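Local coordinates for protein bacterial fluorinating enzyme homolog (PDB 2CW5) that catalyses the hydrolysis of S-adenosyl-L-methionine to adenosine and L-methionine and works as a homotrimer, without chlorinase or fluorinase activity, at residues C[4-9]-C[18-23]; C[47-52]-C[96-101]; C[177-182]-C[186-191]; C[198-201]-C[206-209]. All coordinates share one frame; numbering follows the deposited sequence.

How the contacts relate
The four contacts follow one another along the chain; none nests in or crosses another. Contact 1 closes the short loop from the first strand to the first helix. Contact 2 spans 43 residues and brings helix 45-55 to the turn and helix start at 96-101. The two meet where Leu7 packs on Ala51 and Leu52. All four of their segments belong to the N-terminal domain family. Contacts 3 and 4 are hairpins of one antiparallel sheet in the C-terminal domain family. Their centres lie about 14 Å apart and they do not touch. Contact 2 also meets contact 3: Tyr50 packs on Leu179 and Ile188. Helix 45-55 thereby ties the two halves together.

Contact 1. Residues C[4-9]-C[18-23]; sequences VYFLSD and AVVKAV
Phe6 and Val20 form a buried apolar contact between the first strand of the N-terminal sheet, 4-8, and the first helix, 16-24. No hydrogen bond crosses between 4-9 and 18-23. The joint rests on one ring and one branched side chain. Phe6 CE2 lies 3.7 Å from Val20 CG1, and Phe6 CZ lies 3.8 Å from the same methyl. Val20 CG2 takes a smaller part, 4.1 Å from Phe6 CZ. The CG1 methyl comes at the ring obliquely. Phe6 sets its CG opposite the backbone N (chi1 -173°), which lets the ring reach Val20.

Lys21 adds a looser flank, with its CG 4.5 Å from Phe6 CD2. Its extended chain ends in a salt bridge between Lys21 NZ and Asp35 of the adjacent strand 34-37. His38 makes an edge-to-face pair with the Phe6 ring, and Val20 also rests on Ala139 of helix 133-147. The same helix 16-24 meets the second subunit, where Val19 packs on Ala55 of that chain.

With an alanine at Phe6, Val20 would probably lose its partner on the strand, and a gap would open between helix and sheet. Strand 4-8, helix 16-24 and strand 34-37, parallel to and beside the first, make a beta-alpha-beta crossover. Phe6 against Val20 is the helix-to-sheet packing expected of such a unit. The strand leads to Asp9, an adenosine-binding residue by similarity.

Contact 2. Residues C[47-52]-C[96-101]; sequences RAAYAL and FTLAWL
Leu52, Ala49 and Tyr50 of helix 45-55, one of the helices of the N-terminal alpha/beta domain, meet Phe96 and Leu98 in the turn that leads into the short helix 99-102. Every touching residue is buried. The shortest apolar approach is Leu52 CD1 to Phe96 CD1, 3.7 Å. The same Leu52 methyl is 3.8 Å from Phe96 CE1. Phe96 starts away from the helix. Its CG lies opposite the carbonyl carbon (chi1 -64°), and the ring then swings back to reach Leu52.

Leu98 packs on the helix backbone as much as on side chains. Its CB lies 3.9 Å from Ala49 O, and its CD1 lies 4.0 Å from Tyr50 CA. Ala49 CB is 4.2 Å from Leu98 CD1. No direct hydrogen bond joins the two segments. One water links them instead. It donates to Ala49 O at 3.0 Å and accepts from Ala99 N at 3.1 Å. It thus gives both backbone atoms a polar partner in a buried place.

Within the turn, Phe96 CB sits over the centre of the Trp100 ring. Leu52 also packs on Val65 and Ala67 of strand 64-68, and Leu98 touches Leu179 of strand 175-181. This is a helix of an alpha/beta fold packed on its sheet and set against the C-terminal domain. Tyr50 stands close to Ser227 and Glu232, S-adenosyl-L-methionine-binding residues by similarity.

Contact 3. Residues C[177-182]-C[186-191]; sequences EVLTFD and NAITTL
Glu177 to Phe181 pair with Ala187 to Thr189 as an antiparallel beta hairpin, held first by backbone hydrogen bonds. Ile188 and Thr180 form a hydrogen-bonded pair, with Ile188 N to Thr180 O at 2.7 Å. Ile188 O accepts twice, from Leu179 N at 2.6 Å and from Thr180 N at 3.3 Å. Leu179 and Thr180 thus both face Ile188, a classic beta bulge. Asp182 N gives to Asn186 O near the turn. At the far end Thr190 N gives to Glu177 O.

Side chains add polar bonds at both ends. Thr190 OG1 accepts from Glu177 N at 2.9 Å. By the turn, Asp182 OD1 takes Asn186 N at 2.9 Å, from above the carboxylate plane. OD1 also takes Phe184 N in the turn. Asn186 ND2 gives to the syn lone pair of Asp182 OD2, which lies only 10° out of the amide plane. That distance, 2.5 Å, is unusually short and its exact value is doubtful. The two flat groups stand 72° apart. Asp182 has its CG between the backbone N and the carbonyl carbon (chi1 63°), which brings the carboxylate within bonding distance of Asn186.

Apolar contacts lie on both faces. Phe181 CE1 lies 3.5 Å from Ala187 CB; a polar neighbour, Asn186 O, sits at the edge of the same ring. On the other face, Thr180 CG2 lies alongside Ile188 CB at 4.0 Å. Ile188 also packs on Glu232.

Asn186 binds the substrate and adenosine by similarity. Asp182 holds both its backbone N and its amide nitrogen. This is consistent with Asp182 acting as a second-shell residue that would limit rotation of the Asn186 amide.

Contact 4. Residues C[198-201]-C[206-209]; sequences GFVE and RVPV
Val200 and Val207 form the hydrogen-bonded pair at the middle of an antiparallel beta hairpin, strands 199-202 and 205-208. Val200 N gives to Val207 O at 2.7 Å. Val207 N returns the bond to Val200 O at 2.8 Å. Both are nearly straight, at 170°. Val209 N adds a third bond to Gly198 O at 3.0 Å. Glu201 turns to a salt bridge with Arg253 of the neighbouring strand 251-254.

On the buried face, Val200 and Val207 lie side by side, and Val200 CG1 is 3.7 Å from Val207 CB. Both also rest on Ala223 of strand 221-225, which fits a sheet curling into the beta barrel of this domain. On the other face Phe199 meets Pro208 and Arg206.

Arg206 NH2 stands over one face of the Phe199 ring, 4.0 Å from Phe199 CD2; the two planes are 36° apart. The Arg206 chain bends at chi3 to get there. With Arg206 CZ 5.1 Å from the Phe199 ring centre, any cation-pi attraction is weak. Phe199 CE1 lies 3.5 Å from Pro208 CB. An alanine at Phe199 would probably open a gap beside Pro208 and take away the ring under Arg206 NH2. Phe199 CD1 touches Pro208 CA at 3.4 Å.

Contact 1. Residues C[4-9]-C[18-23]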
# COMPACT_ATOMS: atom_id res chain seq x y z
N VAL C 4 13.55 -9.55 -8.45
CA VAL C 4 12.18 -9.83 -8.81
C VAL C 4 11.33 -8.56 -8.70
O VAL C 4 11.25 -7.94 -7.63
CB VAL C 4 11.55 -10.91 -7.91
CG1 VAL C 4 10.08 -11.09 -8.26
CG2 VAL C 4 12.28 -12.24 -8.08
N TYR C 5 10.72 -8.16 -9.81
CA TYR C 5 9.86 -6.98 -9.84
C TYR C 5 8.44 -7.52 -9.83
O TYR C 5 8.08 -8.39 -10.64
CB TYR C 5 10.16 -6.15 -11.08
CG TYR C 5 11.47 -5.38 -10.92
CD1 TYR C 5 11.48 -4.11 -10.35
CD2 TYR C 5 12.69 -5.96 -11.26
CE1 TYR C 5 12.68 -3.43 -10.11
CE2 TYR C 5 13.90 -5.30 -11.03
CZ TYR C 5 13.89 -4.04 -10.45
OH TYR C 5 15.07 -3.38 -10.21
N PHE C 6 7.64 -6.99 -8.92
CA PHE C 6 6.28 -7.46 -8.69
C PHE C 6 5.14 -6.46 -8.95
O PHE C 6 5.13 -5.35 -8.42
CB PHE C 6 6.25 -7.98 -7.24
CG PHE C 6 4.99 -8.68 -6.82
CD1 PHE C 6 4.10 -9.20 -7.76
CD2 PHE C 6 4.70 -8.82 -5.46
CE1 PHE C 6 2.94 -9.86 -7.35
CE2 PHE C 6 3.54 -9.48 -5.04
CZ PHE C 6 2.66 -10.00 -5.99
N LEU C 7 4.20 -6.87 -9.80
CA LEU C 7 3.04 -6.05 -10.11
C LEU C 7 1.78 -6.89 -9.92
O LEU C 7 1.78 -8.09 -10.22
CB LEU C 7 3.10 -5.53 -11.55
CG LEU C 7 1.91 -4.67 -12.00
CD1 LEU C 7 2.37 -3.62 -13.02
CD2 LEU C 7 0.81 -5.56 -12.60
N SER C 8 0.72 -6.29 -9.41
CA SER C 8 -0.52 -7.03 -9.24
C SER C 8 -1.69 -6.07 -9.09
O SER C 8 -1.51 -4.86 -9.06
CB SER C 8 -0.46 -7.91 -7.99
OG SER C 8 -0.71 -7.13 -6.83
N ASP C 9 -2.89 -6.63 -9.00
CA ASP C 9 -4.09 -5.84 -8.77
C ASP C 9 -4.66 -6.31 -7.42
O ASP C 9 -5.86 -6.16 -7.17
CB ASP C 9 -5.11 -6.06 -9.88
CG ASP C 9 -5.64 -7.49 -9.94
OD1 ASP C 9 -5.06 -8.37 -9.27
OD2 ASP C 9 -6.64 -7.73 -10.65
N ALA C 18 2.00 -9.44 0.40
CA ALA C 18 2.96 -9.88 1.41
C ALA C 18 3.16 -11.40 1.40
O ALA C 18 4.27 -11.87 1.61
CB ALA C 18 2.51 -9.42 2.78
N VAL C 19 2.09 -12.15 1.19
CA VAL C 19 2.19 -13.61 1.16
C VAL C 19 3.07 -14.06 -0.01
O VAL C 19 3.88 -14.97 0.14
CB VAL C 19 0.79 -14.26 1.05
CG1 VAL C 19 0.94 -15.78 0.87
CG2 VAL C 19 -0.01 -13.97 2.31
N VAL C 20 2.91 -13.42 -1.16
CA VAL C 20 3.73 -13.76 -2.32
C VAL C 20 5.19 -13.44 -2.00
O VAL C 20 6.09 -14.22 -2.32
CB VAL C 20 3.28 -12.97 -3.56
CG1 VAL C 20 4.30 -13.13 -4.68
CG2 VAL C 20 1.92 -13.49 -4.03
N LYS C 21 5.43 -12.30 -1.37
CA LYS C 21 6.79 -11.93 -1.00
C LYS C 21 7.35 -12.93 0.02
O LYS C 21 8.55 -13.24 0.01
CB LYS C 21 6.80 -10.52 -0.40
CG LYS C 21 6.54 -9.42 -1.41
CD LYS C 21 6.58 -8.05 -0.74
CE LYS C 21 6.46 -6.93 -1.74
NZ LYS C 21 6.44 -5.61 -1.06
N ALA C 22 6.49 -13.45 0.89
CA ALA C 22 6.90 -14.42 1.90
C ALA C 22 7.31 -15.73 1.22
O ALA C 22 8.33 -16.32 1.57
CB ALA C 22 5.77 -14.68 2.89
N VAL C 23 6.51 -16.18 0.25
CA VAL C 23 6.84 -17.41 -0.46
C VAL C 23 8.14 -17.22 -1.23
O VAL C 23 8.98 -18.11 -1.26
CB VAL C 23 5.71 -17.82 -1.43
CG1 VAL C 23 6.15 -19.01 -2.27
CG2 VAL C 23 4.46 -18.20 -0.65

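Contact 2. Residues C[47-52]-C[96-101]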
# COMPACT_ATOMS: atom_id res chain seq x y z
N ARG C 47 -4.55 -1.28 -18.10
CA ARG C 47 -3.86 -0.42 -17.15
C ARG C 47 -2.58 -1.11 -16.72
O ARG C 47 -1.50 -0.49 -16.67
CB ARG C 47 -4.77 -0.18 -15.93
CG ARG C 47 -4.11 0.55 -14.77
CD ARG C 47 -3.77 1.99 -15.10
NE ARG C 47 -3.18 2.66 -13.94
CZ ARG C 47 -3.89 3.16 -12.93
NH1 ARG C 47 -5.21 3.07 -12.93
NH2 ARG C 47 -3.26 3.72 -11.90
N ALA C 48 -2.69 -2.40 -16.44
CA ALA C 48 -1.53 -3.18 -16.01
C ALA C 48 -0.51 -3.34 -17.12
O ALA C 48 0.70 -3.28 -16.88
CB ALA C 48 -1.99 -4.55 -15.50
N ALA C 49 -0.99 -3.56 -18.35
CA ALA C 49 -0.08 -3.71 -19.49
C ALA C 49 0.74 -2.44 -19.66
O ALA C 49 1.94 -2.50 -19.93
CB ALA C 49 -0.87 -3.98 -20.78
N TYR C 50 0.08 -1.30 -19.51
CA TYR C 50 0.78 -0.02 -19.66
C TYR C 50 1.81 0.19 -18.56
O TYR C 50 2.93 0.64 -18.83
CB TYR C 50 -0.21 1.15 -19.68
CG TYR C 50 0.48 2.49 -19.87
CD1 TYR C 50 1.23 2.75 -21.02
CD2 TYR C 50 0.44 3.47 -18.88
CE1 TYR C 50 1.92 3.95 -21.18
CE2 TYR C 50 1.12 4.69 -19.03
CZ TYR C 50 1.87 4.91 -20.18
OH TYR C 50 2.56 6.09 -20.34
N ALA C 51 1.45 -0.14 -17.32
CA ALA C 51 2.37 0.02 -16.19
C ALA C 51 3.68 -0.74 -16.43
O ALA C 51 4.76 -0.25 -16.12
CB ALA C 51 1.72 -0.45 -14.89
N LEU C 52 3.57 -1.95 -16.97
CA LEU C 52 4.76 -2.76 -17.26
C LEU C 52 5.58 -2.08 -18.36
O LEU C 52 6.80 -1.98 -18.27
CB LEU C 52 4.35 -4.16 -17.70
CG LEU C 52 3.69 -5.02 -16.61
CD1 LEU C 52 3.16 -6.32 -17.21
CD2 LEU C 52 4.70 -5.32 -15.51
N PHE C 96 1.18 -9.01 -20.68
CA PHE C 96 2.52 -8.62 -21.12
C PHE C 96 2.64 -8.10 -22.56
O PHE C 96 3.75 -7.91 -23.05
CB PHE C 96 3.47 -9.81 -20.95
CG PHE C 96 3.67 -10.26 -19.52
CD1 PHE C 96 4.37 -9.47 -18.62
CD2 PHE C 96 3.18 -11.49 -19.09
CE1 PHE C 96 4.58 -9.89 -17.30
CE2 PHE C 96 3.38 -11.93 -17.78
CZ PHE C 96 4.08 -11.12 -16.88
N THR C 97 1.52 -7.86 -23.23
CA THR C 97 1.52 -7.41 -24.63
C THR C 97 2.46 -6.25 -24.97
O THR C 97 3.27 -6.35 -25.90
CB THR C 97 0.09 -7.01 -25.08
OG1 THR C 97 -0.78 -8.14 -24.97
CG2 THR C 97 0.11 -6.54 -26.53
N LEU C 98 2.34 -5.15 -24.24
CA LEU C 98 3.19 -3.99 -24.49
C LEU C 98 4.64 -4.24 -24.13
O LEU C 98 5.56 -3.84 -24.86
CB LEU C 98 2.62 -2.78 -23.74
CG LEU C 98 1.23 -2.37 -24.26
CD1 LEU C 98 0.69 -1.20 -23.46
CD2 LEU C 98 1.31 -2.00 -25.75
N ALA C 99 4.87 -4.91 -23.00
CA ALA C 99 6.23 -5.23 -22.59
C ALA C 99 6.91 -6.00 -23.71
O ALA C 99 8.09 -5.79 -24.03
CB ALA C 99 6.21 -6.09 -21.32
N TRP C 100 6.16 -6.91 -24.31
CA TRP C 100 6.68 -7.75 -25.38
C TRP C 100 7.00 -7.00 -26.67
O TRP C 100 7.69 -7.54 -27.54
CB TRP C 100 5.72 -8.92 -25.63
CG TRP C 100 5.76 -9.92 -24.49
CD1 TRP C 100 6.76 -10.07 -23.56
CD2 TRP C 100 4.80 -10.93 -24.19
NE1 TRP C 100 6.48 -11.11 -22.72
CE2 TRP C 100 5.28 -11.66 -23.08
CE3 TRP C 100 3.57 -11.30 -24.76
CZ2 TRP C 100 4.58 -12.73 -22.52
CZ3 TRP C 100 2.87 -12.37 -24.20
CH2 TRP C 100 3.38 -13.07 -23.09
N LEU C 101 6.52 -5.76 -26.80
CA LEU C 101 6.85 -4.96 -27.97
C LEU C 101 8.28 -4.47 -27.78
O LEU C 101 9.00 -4.21 -28.74
CB LEU C 101 5.93 -3.75 -28.10
CG LEU C 101 4.50 -4.00 -28.57
CD1 LEU C 101 3.72 -2.68 -28.54
CD2 LEU C 101 4.52 -4.59 -29.98
O HOH W 1 2.44 -5.17 -21.17

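Contact 3. Residues C[177-182]-C[186-191]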
# COMPACT_ATOMS: atom_id res chain seq x y z
N GLU C 177 -6.33 5.14 -30.26
CA GLU C 177 -7.44 4.95 -29.34
C GLU C 177 -6.98 5.20 -27.91
O GLU C 177 -5.78 5.27 -27.64
CB GLU C 177 -7.98 3.52 -29.43
CG GLU C 177 -7.04 2.48 -28.82
CD GLU C 177 -7.64 1.08 -28.80
OE1 GLU C 177 -7.56 0.37 -29.82
OE2 GLU C 177 -8.19 0.69 -27.75
N VAL C 178 -7.93 5.36 -27.00
CA VAL C 178 -7.57 5.55 -25.60
C VAL C 178 -7.16 4.18 -25.09
O VAL C 178 -7.95 3.23 -25.14
CB VAL C 178 -8.76 6.08 -24.76
CG1 VAL C 178 -8.37 6.13 -23.30
CG2 VAL C 178 -9.17 7.47 -25.24
N LEU C 179 -5.92 4.07 -24.62
CA LEU C 179 -5.39 2.81 -24.10
C LEU C 179 -5.89 2.52 -22.69
O LEU C 179 -6.43 1.45 -22.41
CB LEU C 179 -3.86 2.84 -24.10
CG LEU C 179 -3.14 1.64 -23.46
CD1 LEU C 179 -3.45 0.37 -24.24
CD2 LEU C 179 -1.64 1.88 -23.44
N THR C 180 -5.71 3.50 -21.81
CA THR C 180 -6.11 3.37 -20.42
C THR C 180 -6.02 4.76 -19.78
O THR C 180 -5.83 5.74 -20.49
CB THR C 180 -5.15 2.38 -19.69
OG1 THR C 180 -5.58 2.19 -18.33
CG2 THR C 180 -3.72 2.91 -19.70
N PHE C 181 -6.16 4.83 -18.46
CA PHE C 181 -6.08 6.11 -17.73
C PHE C 181 -5.11 5.95 -16.57
O PHE C 181 -4.89 4.84 -16.09
CB PHE C 181 -7.45 6.48 -17.16
CG PHE C 181 -8.52 6.67 -18.20
CD1 PHE C 181 -8.63 7.86 -18.90
CD2 PHE C 181 -9.39 5.63 -18.49
CE1 PHE C 181 -9.60 8.02 -19.88
CE2 PHE C 181 -10.37 5.78 -19.47
CZ PHE C 181 -10.47 6.97 -20.17
N ASP C 182 -4.51 7.05 -16.11
CA ASP C 182 -3.62 6.92 -14.96
C ASP C 182 -4.43 7.23 -13.70
O ASP C 182 -5.63 7.47 -13.78
CB ASP C 182 -2.38 7.83 -15.07
CG ASP C 182 -2.73 9.30 -15.08
OD1 ASP C 182 -3.81 9.69 -14.61
OD2 ASP C 182 -1.87 10.08 -15.57
N ASN C 186 -5.89 10.93 -16.21
CA ASN C 186 -5.28 11.32 -17.48
C ASN C 186 -5.50 10.15 -18.43
O ASN C 186 -5.40 8.99 -18.02
CB ASN C 186 -3.76 11.54 -17.34
CG ASN C 186 -3.41 12.71 -16.44
OD1 ASN C 186 -4.02 13.78 -16.53
ND2 ASN C 186 -2.41 12.53 -15.59
N ALA C 187 -5.79 10.45 -19.68
CA ALA C 187 -6.01 9.39 -20.66
C ALA C 187 -4.72 9.10 -21.43
O ALA C 187 -4.09 10.01 -21.97
CB ALA C 187 -7.12 9.79 -21.61
N ILE C 188 -4.34 7.83 -21.47
CA ILE C 188 -3.15 7.40 -22.21
C ILE C 188 -3.67 6.87 -23.54
O ILE C 188 -4.57 6.03 -23.57
CB ILE C 188 -2.42 6.25 -21.48
CG1 ILE C 188 -2.15 6.62 -20.02
CG2 ILE C 188 -1.13 5.92 -22.22
CD1 ILE C 188 -1.25 7.84 -19.83
N THR C 189 -3.11 7.35 -24.65
CA THR C 189 -3.54 6.90 -25.96
C THR C 189 -2.47 6.03 -26.60
O THR C 189 -1.37 5.88 -26.06
CB THR C 189 -3.85 8.07 -26.92
OG1 THR C 189 -2.62 8.63 -27.40
CG2 THR C 189 -4.65 9.16 -26.19
N THR C 190 -2.81 5.45 -27.75
CA THR C 190 -1.89 4.58 -28.48
C THR C 190 -1.07 5.37 -29.50
O THR C 190 -0.28 4.80 -30.25
CB THR C 190 -2.66 3.46 -29.21
OG1 THR C 190 -3.66 4.05 -30.06
CG2 THR C 190 -3.33 2.52 -28.22
N LEU C 191 -1.27 6.69 -29.54
CA LEU C 191 -0.54 7.54 -30.49
C LEU C 191 0.91 7.79 -30.07
O LEU C 191 1.17 8.10 -28.91
CB LEU C 191 -1.26 8.87 -30.66
CG LEU C 191 -2.60 8.81 -31.40
CD1 LEU C 191 -3.21 10.20 -31.46
CD2 LEU C 191 -2.38 8.26 -32.80

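Contact 4. Residues C[198-201]-C[206-209]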
# COMPACT_ATOMS: atom_id res chain seq x y z
N GLY C 198 -0.59 21.40 -32.85
CA GLY C 198 -1.68 20.67 -33.47
C GLY C 198 -2.86 20.43 -32.53
O GLY C 198 -2.89 20.95 -31.41
N PHE C 199 -3.82 19.65 -32.99
CA PHE C 199 -5.01 19.33 -32.20
C PHE C 199 -5.33 17.84 -32.28
O PHE C 199 -5.12 17.20 -33.31
CB PHE C 199 -6.21 20.12 -32.72
CG PHE C 199 -6.16 21.59 -32.41
CD1 PHE C 199 -6.43 22.05 -31.13
CD2 PHE C 199 -5.85 22.51 -33.40
CE1 PHE C 199 -6.39 23.41 -30.83
CE2 PHE C 199 -5.80 23.87 -33.12
CZ PHE C 199 -6.07 24.32 -31.83
N VAL C 200 -5.84 17.30 -31.18
CA VAL C 200 -6.20 15.89 -31.14
C VAL C 200 -7.69 15.82 -30.82
O VAL C 200 -8.18 16.52 -29.94
CB VAL C 200 -5.37 15.13 -30.07
CG1 VAL C 200 -5.68 15.66 -28.68
CG2 VAL C 200 -5.66 13.65 -30.16
N GLU C 201 -8.42 15.00 -31.57
CA GLU C 201 -9.85 14.86 -31.36
C GLU C 201 -10.20 13.56 -30.65
O GLU C 201 -9.83 12.47 -31.10
CB GLU C 201 -10.58 14.95 -32.70
CG GLU C 201 -12.09 14.79 -32.59
CD GLU C 201 -12.79 15.05 -33.91
OE1 GLU C 201 -12.78 16.21 -34.38
OE2 GLU C 201 -13.36 14.09 -34.47
N ARG C 206 -12.03 18.82 -29.39
CA ARG C 206 -10.78 19.19 -30.04
C ARG C 206 -9.85 19.68 -28.94
O ARG C 206 -10.06 20.74 -28.35
CB ARG C 206 -11.01 20.31 -31.06
CG ARG C 206 -11.74 19.88 -32.31
CD ARG C 206 -12.32 21.09 -33.06
NE ARG C 206 -11.30 22.04 -33.48
CZ ARG C 206 -10.46 21.85 -34.50
NH1 ARG C 206 -10.52 20.74 -35.21
NH2 ARG C 206 -9.56 22.78 -34.80
N VAL C 207 -8.82 18.89 -28.65
CA VAL C 207 -7.86 19.24 -27.60
C VAL C 207 -6.53 19.67 -28.19
O VAL C 207 -5.95 18.99 -29.03
CB VAL C 207 -7.64 18.04 -26.66
CG1 VAL C 207 -6.63 18.39 -25.58
CG2 VAL C 207 -8.97 17.62 -26.03
N PRO C 208 -6.01 20.84 -27.76
CA PRO C 208 -4.73 21.33 -28.27
C PRO C 208 -3.54 20.58 -27.70
O PRO C 208 -3.53 20.20 -26.53
CB PRO C 208 -4.74 22.80 -27.84
CG PRO C 208 -5.46 22.74 -26.53
CD PRO C 208 -6.63 21.82 -26.85
N VAL C 209 -2.54 20.35 -28.54
CA VAL C 209 -1.33 19.66 -28.12
C VAL C 209 -0.32 20.73 -27.71
O VAL C 209 -0.14 21.72 -28.42
CB VAL C 209 -0.75 18.83 -29.28
CG1 VAL C 209 0.52 18.14 -28.83
CG2 VAL C 209 -1.77 17.81 -29.75